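Local coordinates for mRNA export protein (Chaetomium thermophilum, PDB 4WPM) that probably takes part in exporting mRNA from the nucleus to the cytoplasm, this chain being the RNA recognition motif domain of the longer Mex67 protein, at residues A[59-70]-A[95-103]; A[42-53]-A[78-87]. All blocks are in the same frame, centred on the assembly; numbering follows the deposited sequence.

Contact 1: A[59-70]-A[95-103]; sequences RGIIDGDYVWLK and EETNEPMPA. With SO4 (sulfate ion), chain C.
Pro102 sets its CD over one face of the Trp68 indole, 3.7 Å from the centroid of the six-membered ring and 17° off the normal, a CH-pi contact. The CG of Trp68 stands anti to its carbonyl carbon (chi1 -61°), which lifts the indole off the strand to meet the proline. The same proline ring offers CG to Ile61 CD1 at 3.6 Å. Met101, bent at chi2, lays its end over the paired strands 59-63 and 66-71: SD passes Lys70 CB at 4.0 Å, and the terminal CE settles near Arg59 CG, Ile61 CG1 and Trp68 CB. At the edge of the indole, near its plane, Glu99 OE2 comes to 3.6 Å from Trp68 CH2, the carboxylate turned 79° against the ring. A leucine in place of Trp68 would probably leave Pro102 without its aromatic platform and the tail freer to move. Thr97 OG1 forms an ST turn, accepting from Glu99 N at 3.0 Å, and donates to a sulfate that Asn98 N also holds. No hydrogen bond joins the two segments, so the tail following the last strand of this RNA recognition motif is held on the sheet by apolar and CH-pi packing.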
loop_
_atom_site.group_PDB
_atom_site.type_symbol
_atom_site.label_atom_id
_atom_site.label_comp_id
_atom_site.label_asym_id
_atom_site.label_seq_id
_atom_site.Cartn_x
_atom_site.Cartn_y
_atom_site.Cartn_z
ATOM N N ARG A 59 -14.086 11.268 7.500
ATOM C CA ARG A 59 -13.165 11.515 6.396
ATOM C C ARG A 59 -12.413 10.252 5.998
ATOM O O ARG A 59 -11.789 9.595 6.832
ATOM C CB ARG A 59 -12.169 12.614 6.790
ATOM C CG ARG A 59 -11.064 12.888 5.776
ATOM C CD ARG A 59 -11.190 14.276 5.175
ATOM N NE ARG A 59 -10.073 14.580 4.282
ATOM C CZ ARG A 59 -9.992 14.184 3.015
ATOM N NH1 ARG A 59 -10.961 13.458 2.472
ATOM N NH2 ARG A 59 -8.934 14.513 2.286
ATOM N N GLY A 60 -12.482 9.922 4.711
ATOM C CA GLY A 60 -11.705 8.830 4.157
ATOM C C GLY A 60 -11.318 9.069 2.709
ATOM O O GLY A 60 -11.992 9.811 1.994
ATOM N N ILE A 61 -10.235 8.430 2.274
ATOM C CA ILE A 61 -9.755 8.552 0.898
ATOM C C ILE A 61 -9.040 7.286 0.426
ATOM O O ILE A 61 -8.585 6.483 1.240
ATOM C CB ILE A 61 -8.790 9.748 0.727
ATOM C CG1 ILE A 61 -7.628 9.644 1.716
ATOM C CG2 ILE A 61 -9.514 11.068 0.938
ATOM C CD1 ILE A 61 -6.431 10.467 1.329
ATOM N N ILE A 62 -8.957 7.118 -0.892
ATOM C CA ILE A 62 -8.174 6.038 -1.489
ATOM C C ILE A 62 -6.912 6.629 -2.108
ATOM O O ILE A 62 -6.986 7.408 -3.060
ATOM C CB ILE A 62 -8.961 5.262 -2.569
ATOM C CG1 ILE A 62 -10.109 4.472 -1.936
ATOM C CG2 ILE A 62 -8.040 4.292 -3.310
ATOM C CD1 ILE A 62 -11.081 3.866 -2.938
ATOM N N ASP A 63 -5.759 6.259 -1.557
ATOM C CA ASP A 63 -4.471 6.667 -2.106
ATOM C C ASP A 63 -3.579 5.448 -2.310
ATOM O O ASP A 63 -3.191 4.784 -1.349
ATOM C CB ASP A 63 -3.785 7.675 -1.182
ATOM C CG ASP A 63 -2.560 8.305 -1.817
ATOM O OD1 ASP A 63 -2.716 9.314 -2.535
ATOM O OD2 ASP A 63 -1.444 7.790 -1.596
ATOM N N GLY A 64 -3.254 5.162 -3.566
ATOM C CA GLY A 64 -2.514 3.961 -3.898
ATOM C C GLY A 64 -3.352 2.733 -3.605
ATOM O O GLY A 64 -4.529 2.677 -3.965
ATOM N N ASP A 65 -2.746 1.751 -2.946
ATOM C CA ASP A 65 -3.450 0.530 -2.572
ATOM C C ASP A 65 -4.119 0.683 -1.209
ATOM O O ASP A 65 -4.831 -0.216 -0.756
ATOM C CB ASP A 65 -2.492 -0.662 -2.546
ATOM C CG ASP A 65 -1.807 -0.891 -3.878
ATOM O OD1 ASP A 65 -2.273 -0.331 -4.894
ATOM O OD2 ASP A 65 -0.810 -1.642 -3.911
ATOM N N TYR A 66 -3.894 1.824 -0.561
ATOM C CA TYR A 66 -4.369 2.036 0.801
ATOM C C TYR A 66 -5.654 2.851 0.866
ATOM O O TYR A 66 -5.925 3.683 -0.002
ATOM C CB TYR A 66 -3.297 2.747 1.630
ATOM C CG TYR A 66 -2.133 1.873 2.032
ATOM C CD1 TYR A 66 -2.241 0.994 3.100
ATOM C CD2 TYR A 66 -0.925 1.933 1.352
ATOM C CE1 TYR A 66 -1.180 0.195 3.477
ATOM C CE2 TYR A 66 0.142 1.137 1.721
ATOM C CZ TYR A 66 0.009 0.270 2.785
ATOM O OH TYR A 66 1.067 -0.526 3.159
ATOM N N VAL A 67 -6.438 2.593 1.908
ATOM C CA VAL A 67 -7.550 3.452 2.287
ATOM C C VAL A 67 -7.206 4.138 3.603
ATOM O O VAL A 67 -6.860 3.476 4.583
ATOM C CB VAL A 67 -8.869 2.664 2.436
ATOM C CG1 VAL A 67 -9.983 3.560 2.975
ATOM C CG2 VAL A 67 -9.276 2.045 1.113
ATOM N N TRP A 68 -7.302 5.463 3.618
ATOM C CA TRP A 68 -6.964 6.250 4.798
ATOM C C TRP A 68 -8.240 6.710 5.486
ATOM O O TRP A 68 -9.175 7.148 4.822
ATOM C CB TRP A 68 -6.105 7.459 4.419
ATOM C CG TRP A 68 -4.799 7.103 3.773
ATOM C CD1 TRP A 68 -4.610 6.620 2.511
ATOM C CD2 TRP A 68 -3.496 7.217 4.357
ATOM N NE1 TRP A 68 -3.272 6.419 2.276
ATOM C CE2 TRP A 68 -2.567 6.779 3.394
ATOM C CE3 TRP A 68 -3.027 7.645 5.603
ATOM C CZ2 TRP A 68 -1.194 6.755 3.637
ATOM C CZ3 TRP A 68 -1.664 7.620 5.842
ATOM C CH2 TRP A 68 -0.764 7.179 4.864
ATOM N N LEU A 69 -8.278 6.592 6.810
ATOM C CA LEU A 69 -9.425 7.043 7.594
ATOM C C LEU A 69 -8.967 7.860 8.793
ATOM O O LEU A 69 -8.019 7.489 9.486
ATOM C CB LEU A 69 -10.266 5.856 8.067
ATOM C CG LEU A 69 -10.885 4.984 6.975
ATOM C CD1 LEU A 69 -11.548 3.765 7.592
ATOM C CD2 LEU A 69 -11.884 5.784 6.160
ATOM N N LYS A 70 -9.653 8.975 9.027
ATOM C CA LYS A 70 -9.400 9.813 10.189
ATOM C C LYS A 70 -10.535 9.633 11.198
ATOM O O LYS A 70 -11.687 9.956 10.907
ATOM C CB LYS A 70 -9.265 11.274 9.756
ATOM C CG LYS A 70 -8.272 12.086 10.567
ATOM C CD LYS A 70 -8.001 13.426 9.899
ATOM C CE LYS A 70 -6.857 14.169 10.569
ATOM N NZ LYS A 70 -6.893 15.629 10.278
ATOM N N GLU A 95 -4.241 -0.928 10.178
ATOM C CA GLU A 95 -3.173 -0.464 11.064
ATOM C C GLU A 95 -3.296 1.014 11.424
ATOM O O GLU A 95 -3.765 1.825 10.625
ATOM C CB GLU A 95 -1.806 -0.722 10.430
ATOM C CG GLU A 95 -1.568 -2.172 10.042
ATOM C CD GLU A 95 -0.197 -2.397 9.435
ATOM O OE1 GLU A 95 0.337 -1.460 8.803
ATOM O OE2 GLU A 95 0.349 -3.509 9.591
ATOM N N GLU A 96 -2.870 1.350 12.638
ATOM C CA GLU A 96 -2.749 2.740 13.061
ATOM C C GLU A 96 -1.380 3.274 12.649
ATOM O O GLU A 96 -0.394 2.535 12.649
ATOM C CB GLU A 96 -2.934 2.866 14.575
ATOM C CG GLU A 96 -3.066 4.299 15.060
ATOM C CD GLU A 96 -3.130 4.401 16.571
ATOM O OE1 GLU A 96 -3.698 3.489 17.208
ATOM O OE2 GLU A 96 -2.613 5.396 17.124
ATOM N N THR A 97 -1.325 4.554 12.293
ATOM C CA THR A 97 -0.087 5.171 11.829
ATOM C C THR A 97 0.002 6.640 12.224
ATOM O O THR A 97 -1.018 7.314 12.370
ATOM C CB THR A 97 0.049 5.068 10.297
ATOM O OG1 THR A 97 1.332 5.559 9.891
ATOM C CG2 THR A 97 -1.048 5.870 9.600
ATOM N N ASN A 98 1.229 7.127 12.396
ATOM C CA ASN A 98 1.463 8.547 12.631
ATOM C C ASN A 98 1.829 9.263 11.334
ATOM O O ASN A 98 2.204 10.435 11.347
ATOM C CB ASN A 98 2.564 8.749 13.679
ATOM C CG ASN A 98 3.863 8.044 13.319
ATOM O OD1 ASN A 98 4.216 7.912 12.147
ATOM N ND2 ASN A 98 4.586 7.596 14.337
ATOM N N GLU A 99 1.719 8.552 10.215
ATOM C CA GLU A 99 1.948 9.150 8.905
ATOM C C GLU A 99 0.913 10.238 8.649
ATOM O O GLU A 99 -0.250 10.081 9.020
ATOM C CB GLU A 99 1.879 8.091 7.805
ATOM C CG GLU A 99 3.132 7.250 7.657
ATOM C CD GLU A 99 2.944 6.100 6.685
ATOM O OE1 GLU A 99 3.103 4.935 7.105
ATOM O OE2 GLU A 99 2.651 6.361 5.499
ATOM N N PRO A 100 1.326 11.349 8.018
ATOM C CA PRO A 100 0.322 12.370 7.697
ATOM C C PRO A 100 -0.652 11.896 6.625
ATOM O O PRO A 100 -0.245 11.222 5.679
ATOM C CB PRO A 100 1.165 13.545 7.191
ATOM C CG PRO A 100 2.424 12.924 6.693
ATOM C CD PRO A 100 2.676 11.738 7.575
ATOM N N MET A 101 -1.925 12.245 6.777
ATOM C CA MET A 101 -2.933 11.890 5.787
ATOM C C MET A 101 -2.657 12.631 4.480
ATOM O O MET A 101 -2.437 13.842 4.497
ATOM C CB MET A 101 -4.333 12.219 6.309
ATOM C CG MET A 101 -5.458 11.531 5.555
ATOM S SD MET A 101 -6.863 11.149 6.616
ATOM C CE MET A 101 -8.081 10.649 5.404
ATOM N N PRO A 102 -2.665 11.915 3.344
ATOM C CA PRO A 102 -2.388 12.615 2.085
ATOM C C PRO A 102 -3.581 13.445 1.619
ATOM O O PRO A 102 -4.725 13.025 1.792
ATOM C CB PRO A 102 -2.083 11.476 1.109
ATOM C CG PRO A 102 -2.838 10.318 1.636
ATOM C CD PRO A 102 -2.869 10.469 3.136
ATOM N N ALA A 103 -3.309 14.612 1.045
ATOM C CA ALA A 103 -4.366 15.514 0.602
ATOM C C ALA A 103 -5.184 14.889 -0.522
ATOM O O ALA A 103 -6.406 15.036 -0.568
ATOM C CB ALA A 103 -3.772 16.838 0.149
HETATM S S SO4 C . 3.787 3.858 11.522
HETATM O O1 SO4 C . 5.244 3.760 11.500
HETATM O O2 SO4 C . 3.247 2.860 12.439
HETATM O O3 SO4 C . 3.399 5.193 11.969
HETATM O O4 SO4 C . 3.259 3.623 10.181
#

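Contact 2: A[42-53]-A[78-87]. With SO4 (sulfate ion), chain E.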
loop_
_atom_site.group_PDB
_atom_site.type_symbol
_atom_site.label_atom_id
_atom_site.label_comp_id
_atom_site.label_asym_id
_atom_site.label_seq_id
_atom_site.Cartn_x
_atom_site.Cartn_y
_atom_site.Cartn_z
ATOM N N SER A 42 -18.646 1.203 -0.005
ATOM C CA SER A 42 -19.078 -0.128 0.407
ATOM C C SER A 42 -18.200 -0.662 1.537
ATOM O O SER A 42 -18.678 -1.367 2.425
ATOM C CB SER A 42 -19.054 -1.091 -0.782
ATOM O OG SER A 42 -17.730 -1.314 -1.236
ATOM N N LEU A 43 -16.916 -0.319 1.496
ATOM C CA LEU A 43 -15.979 -0.728 2.537
ATOM C C LEU A 43 -16.302 -0.062 3.870
ATOM O O LEU A 43 -16.399 -0.732 4.896
ATOM C CB LEU A 43 -14.540 -0.402 2.124
ATOM C CG LEU A 43 -13.465 -0.554 3.205
ATOM C CD1 LEU A 43 -13.327 -2.008 3.630
ATOM C CD2 LEU A 43 -12.134 -0.010 2.714
ATOM N N LEU A 44 -16.459 1.258 3.854
ATOM C CA LEU A 44 -16.747 1.997 5.078
ATOM C C LEU A 44 -18.085 1.558 5.653
ATOM O O LEU A 44 -18.249 1.472 6.868
ATOM C CB LEU A 44 -16.746 3.506 4.821
ATOM C CG LEU A 44 -15.477 4.089 4.190
ATOM C CD1 LEU A 44 -15.456 5.605 4.340
ATOM C CD2 LEU A 44 -14.210 3.467 4.764
ATOM N N ASP A 45 -19.040 1.273 4.774
ATOM C CA ASP A 45 -20.337 0.767 5.202
ATOM C C ASP A 45 -20.161 -0.575 5.904
ATOM O O ASP A 45 -20.788 -0.837 6.929
ATOM C CB ASP A 45 -21.284 0.625 4.009
ATOM C CG ASP A 45 -22.658 0.130 4.412
ATOM O OD1 ASP A 45 -23.493 0.961 4.827
ATOM O OD2 ASP A 45 -22.904 -1.091 4.314
ATOM N N PHE A 46 -19.298 -1.419 5.346
ATOM C CA PHE A 46 -19.010 -2.724 5.929
ATOM C C PHE A 46 -18.340 -2.597 7.295
ATOM O O PHE A 46 -18.669 -3.332 8.226
ATOM C CB PHE A 46 -18.123 -3.541 4.986
ATOM C CG PHE A 46 -17.433 -4.697 5.651
ATOM C CD1 PHE A 46 -18.123 -5.864 5.935
ATOM C CD2 PHE A 46 -16.093 -4.618 5.991
ATOM C CE1 PHE A 46 -17.488 -6.929 6.545
ATOM C CE2 PHE A 46 -15.454 -5.679 6.602
ATOM C CZ PHE A 46 -16.151 -6.836 6.879
ATOM N N LEU A 47 -17.400 -1.664 7.409
ATOM C CA LEU A 47 -16.676 -1.453 8.659
ATOM C C LEU A 47 -17.599 -0.975 9.774
ATOM O O LEU A 47 -17.474 -1.405 10.921
ATOM C CB LEU A 47 -15.545 -0.441 8.458
ATOM C CG LEU A 47 -14.386 -0.875 7.557
ATOM C CD1 LEU A 47 -13.449 0.294 7.297
ATOM C CD2 LEU A 47 -13.627 -2.042 8.169
ATOM N N GLU A 48 -18.522 -0.082 9.433
ATOM C CA GLU A 48 -19.467 0.450 10.407
ATOM C C GLU A 48 -20.367 -0.642 10.980
ATOM O O GLU A 48 -20.597 -0.697 12.188
ATOM C CB GLU A 48 -20.323 1.548 9.770
ATOM C CG GLU A 48 -19.557 2.828 9.463
ATOM C CD GLU A 48 -20.386 3.843 8.697
ATOM O OE1 GLU A 48 -21.352 3.438 8.017
ATOM O OE2 GLU A 48 -20.067 5.049 8.772
ATOM N N ARG A 49 -20.873 -1.508 10.108
ATOM C CA ARG A 49 -21.769 -2.581 10.527
ATOM C C ARG A 49 -21.032 -3.651 11.333
ATOM O O ARG A 49 -21.555 -4.160 12.325
ATOM C CB ARG A 49 -22.443 -3.219 9.310
ATOM C CG ARG A 49 -23.322 -2.260 8.523
ATOM C CD ARG A 49 -23.992 -2.943 7.343
ATOM N NE ARG A 49 -23.026 -3.362 6.327
ATOM C CZ ARG A 49 -22.789 -4.627 5.975
ATOM N NH1 ARG A 49 -21.886 -4.891 5.041
ATOM N NH2 ARG A 49 -23.450 -5.635 6.538
ATOM N N LYS A 50 -19.819 -3.986 10.904
ATOM C CA LYS A 50 -19.051 -5.069 11.515
ATOM C C LYS A 50 -18.578 -4.722 12.924
ATOM O O LYS A 50 -18.460 -5.599 13.780
ATOM C CB LYS A 50 -17.850 -5.432 10.639
ATOM C CG LYS A 50 -17.261 -6.807 10.928
ATOM C CD LYS A 50 -18.224 -7.933 10.582
ATOM C CE LYS A 50 -17.581 -9.292 10.804
ATOM N NZ LYS A 50 -18.597 -10.360 11.014
ATOM N N SER A 51 -18.291 -3.446 13.151
ATOM C CA SER A 51 -17.782 -2.983 14.437
ATOM C C SER A 51 -18.828 -3.170 15.535
ATOM O O SER A 51 -18.487 -3.452 16.684
ATOM C CB SER A 51 -17.359 -1.516 14.354
ATOM O OG SER A 51 -18.481 -0.670 14.186
ATOM N N LYS A 52 -20.096 -2.986 15.170
ATOM C CA LYS A 52 -21.226 -3.120 16.094
ATOM C C LYS A 52 -21.192 -2.059 17.192
ATOM O O LYS A 52 -21.812 -2.222 18.244
ATOM C CB LYS A 52 -21.249 -4.517 16.729
ATOM C CG LYS A 52 -21.294 -5.662 15.734
ATOM C CD LYS A 52 -22.621 -5.711 14.996
ATOM C CE LYS A 52 -22.655 -6.856 14.000
ATOM N NZ LYS A 52 -24.006 -7.043 13.404
ATOM N N GLU A 53 -20.466 -0.974 16.940
ATOM C CA GLU A 53 -20.463 0.182 17.829
ATOM C C GLU A 53 -21.429 1.259 17.336
ATOM O O GLU A 53 -21.705 2.226 18.045
ATOM C CB GLU A 53 -19.046 0.761 17.918
ATOM C CG GLU A 53 -18.825 1.779 19.033
ATOM C CD GLU A 53 -17.611 2.657 18.787
ATOM O OE1 GLU A 53 -17.486 3.704 19.456
ATOM O OE2 GLU A 53 -16.780 2.301 17.925
ATOM N N HIS A 78 -12.091 -0.413 17.680
ATOM C CA HIS A 78 -13.079 -1.294 17.066
ATOM C C HIS A 78 -12.707 -1.614 15.621
ATOM O O HIS A 78 -12.918 -2.732 15.152
ATOM C CB HIS A 78 -14.475 -0.676 17.145
ATOM C CG HIS A 78 -14.943 -0.437 18.547
ATOM N ND1 HIS A 78 -15.194 0.823 19.047
ATOM C CD2 HIS A 78 -15.195 -1.301 19.559
ATOM C CE1 HIS A 78 -15.587 0.723 20.306
ATOM N NE2 HIS A 78 -15.595 -0.553 20.641
ATOM N N LEU A 79 -12.158 -0.627 14.918
ATOM C CA LEU A 79 -11.698 -0.837 13.550
ATOM C C LEU A 79 -10.508 -1.790 13.534
ATOM O O LEU A 79 -10.396 -2.644 12.654
ATOM C CB LEU A 79 -11.313 0.492 12.895
ATOM C CG LEU A 79 -12.454 1.423 12.476
ATOM C CD1 LEU A 79 -11.906 2.787 12.095
ATOM C CD2 LEU A 79 -13.240 0.824 11.319
ATOM N N LEU A 80 -9.620 -1.637 14.512
ATOM C CA LEU A 80 -8.426 -2.469 14.603
ATOM C C LEU A 80 -8.766 -3.937 14.872
ATOM O O LEU A 80 -8.007 -4.828 14.487
ATOM C CB LEU A 80 -7.484 -1.933 15.686
ATOM C CG LEU A 80 -6.672 -0.686 15.317
ATOM C CD1 LEU A 80 -5.949 -0.132 16.536
ATOM C CD2 LEU A 80 -5.677 -0.984 14.201
ATOM N N ARG A 81 -9.892 -4.193 15.533
ATOM C CA ARG A 81 -10.328 -5.571 15.761
ATOM C C ARG A 81 -10.623 -6.287 14.450
ATOM O O ARG A 81 -10.469 -7.505 14.352
ATOM C CB ARG A 81 -11.568 -5.631 16.661
ATOM C CG ARG A 81 -11.246 -5.660 18.142
ATOM C CD ARG A 81 -12.499 -5.780 19.001
ATOM N NE ARG A 81 -12.208 -5.549 20.414
ATOM C CZ ARG A 81 -13.058 -5.785 21.408
ATOM N NH1 ARG A 81 -14.268 -6.268 21.160
ATOM N NH2 ARG A 81 -12.693 -5.544 22.660
ATOM N N LEU A 82 -11.049 -5.529 13.447
ATOM C CA LEU A 82 -11.420 -6.107 12.162
ATOM C C LEU A 82 -10.195 -6.398 11.296
ATOM O O LEU A 82 -10.329 -6.825 10.151
ATOM C CB LEU A 82 -12.382 -5.179 11.420
ATOM C CG LEU A 82 -13.632 -4.769 12.204
ATOM C CD1 LEU A 82 -14.492 -3.823 11.381
ATOM C CD2 LEU A 82 -14.436 -5.990 12.636
ATOM N N ASN A 83 -9.003 -6.149 11.832
ATOM C CA ASN A 83 -7.777 -6.458 11.109
ATOM C C ASN A 83 -7.672 -7.949 10.827
ATOM O O ASN A 83 -7.843 -8.766 11.728
ATOM C CB ASN A 83 -6.554 -5.996 11.902
ATOM C CG ASN A 83 -5.249 -6.367 11.225
ATOM O OD1 ASN A 83 -4.804 -5.695 10.295
ATOM N ND2 ASN A 83 -4.635 -7.452 11.683
ATOM N N GLY A 84 -7.389 -8.295 9.575
ATOM C CA GLY A 84 -7.222 -9.682 9.175
ATOM C C GLY A 84 -8.507 -10.324 8.686
ATOM O O GLY A 84 -8.490 -11.436 8.156
ATOM N N PHE A 85 -9.625 -9.625 8.862
ATOM C CA PHE A 85 -10.913 -10.104 8.372
ATOM C C PHE A 85 -10.975 -10.024 6.851
ATOM O O PHE A 85 -10.241 -9.254 6.231
ATOM C CB PHE A 85 -12.060 -9.300 8.987
ATOM C CG PHE A 85 -12.491 -9.797 10.340
ATOM C CD1 PHE A 85 -11.560 -10.266 11.252
ATOM C CD2 PHE A 85 -13.827 -9.788 10.699
ATOM C CE1 PHE A 85 -11.955 -10.723 12.495
ATOM C CE2 PHE A 85 -14.228 -10.243 11.941
ATOM C CZ PHE A 85 -13.291 -10.709 12.840
ATOM N N THR A 86 -11.857 -10.824 6.262
ATOM C CA THR A 86 -12.032 -10.850 4.816
ATOM C C THR A 86 -13.234 -10.006 4.403
ATOM O O THR A 86 -14.333 -10.173 4.937
ATOM C CB THR A 86 -12.222 -12.291 4.299
ATOM O OG1 THR A 86 -11.112 -13.099 4.707
ATOM C CG2 THR A 86 -12.331 -12.311 2.780
ATOM N N TYR A 87 -13.016 -9.098 3.457
ATOM C CA TYR A 87 -14.089 -8.286 2.895
ATOM C C TYR A 87 -14.110 -8.392 1.377
ATOM O O TYR A 87 -13.112 -8.112 0.712
ATOM C CB TYR A 87 -13.942 -6.821 3.305
ATOM C CG TYR A 87 -14.848 -5.897 2.522
ATOM C CD1 TYR A 87 -16.214 -5.859 2.769
ATOM C CD2 TYR A 87 -14.340 -5.074 1.525
ATOM C CE1 TYR A 87 -17.047 -5.022 2.051
ATOM C CE2 TYR A 87 -15.164 -4.233 0.802
ATOM C CZ TYR A 87 -16.517 -4.211 1.069
ATOM O OH TYR A 87 -17.344 -3.377 0.353
HETATM S S SO4 E . -9.041 -5.411 21.119
HETATM O O1 SO4 E . -9.341 -4.639 22.320
HETATM O O2 SO4 E . -7.766 -6.101 21.282
HETATM O O3 SO4 E . -10.094 -6.396 20.894
HETATM O O4 SO4 E . -8.962 -4.506 19.977
#
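Tyr87 reaches from strand 86-87 to helix 40-51, and each part of its side chain has a neighbour there. CB sits over a face of the Phe46 ring as a CH-pi donor, 4.2 Å from the centroid. With CG anti to the backbone N (chi1 168°), the ring slants toward the N-terminal part of the helix; CD1 presses on Phe46 CG at 3.3 Å, and CE1 lies against Phe46 CB. The two side chains run in opposing directions, and their rings meet obliquely, planes 34° apart. Leu43 CD1 stands over a face of the tyrosine ring, nearest CD2 and CE2, a CH-pi contact. At the tip, OH is 2.6 Å from Ser42 OG, which lies in the ring plane. The two hydroxyls are hydrogen-bonded, although the serine also has Gly39 O as a partner and the sharing of protons is unsettled.

This is the helical side of the RNA recognition motif, where helices 40-51 and 73-81 pack side by side on one face of the antiparallel sheet. Leu47 joins them: its CB meets Leu79 CD2, and its CD2 meets Leu82 CD1, just past the second helix, at 3.8 Å. One turn on, Lys50 bends at chi2 (66°), laying CG on Leu82 CD2 at 3.4 Å and bringing CE to the edge of the Phe85 ring at CE2.

Beyond the helix end, Glu53 lies across His78, with its CB over a face of the imidazole. Glu53 OE2 is modelled only 2.4 Å from His78 ND1, a separation that is doubtful because Glu53 is poorly ordered. Ser51 OG bonds to Glu48 O at 2.9 Å and accepts a weak bond from Glu53 N.

In the fold
Contacts 1 and 2 have centres about 16 Å apart and lie on opposite sides of the chain's centre, joined through the sheet. Strand 66-71 links them: Trp68 faces the C-terminal tail in contact 1, while Val67 and Leu69 point to helix 40-51 of contact 2. Leu69 CD2 packs 3.6 Å from Leu44 CD2, and Val67 CG2 lies 3.9 Å from Leu43 CD2. Along the chain the segments alternate, as expected where the helices connect strands of one sheet. The sulfates at Thr97 and Asn98 and near Arg81 probably come from the crystallisation liquor. A second subunit approaches contact 1, where Glu96 N of the second subunit hydrogen-bonds to Asp65 OD2.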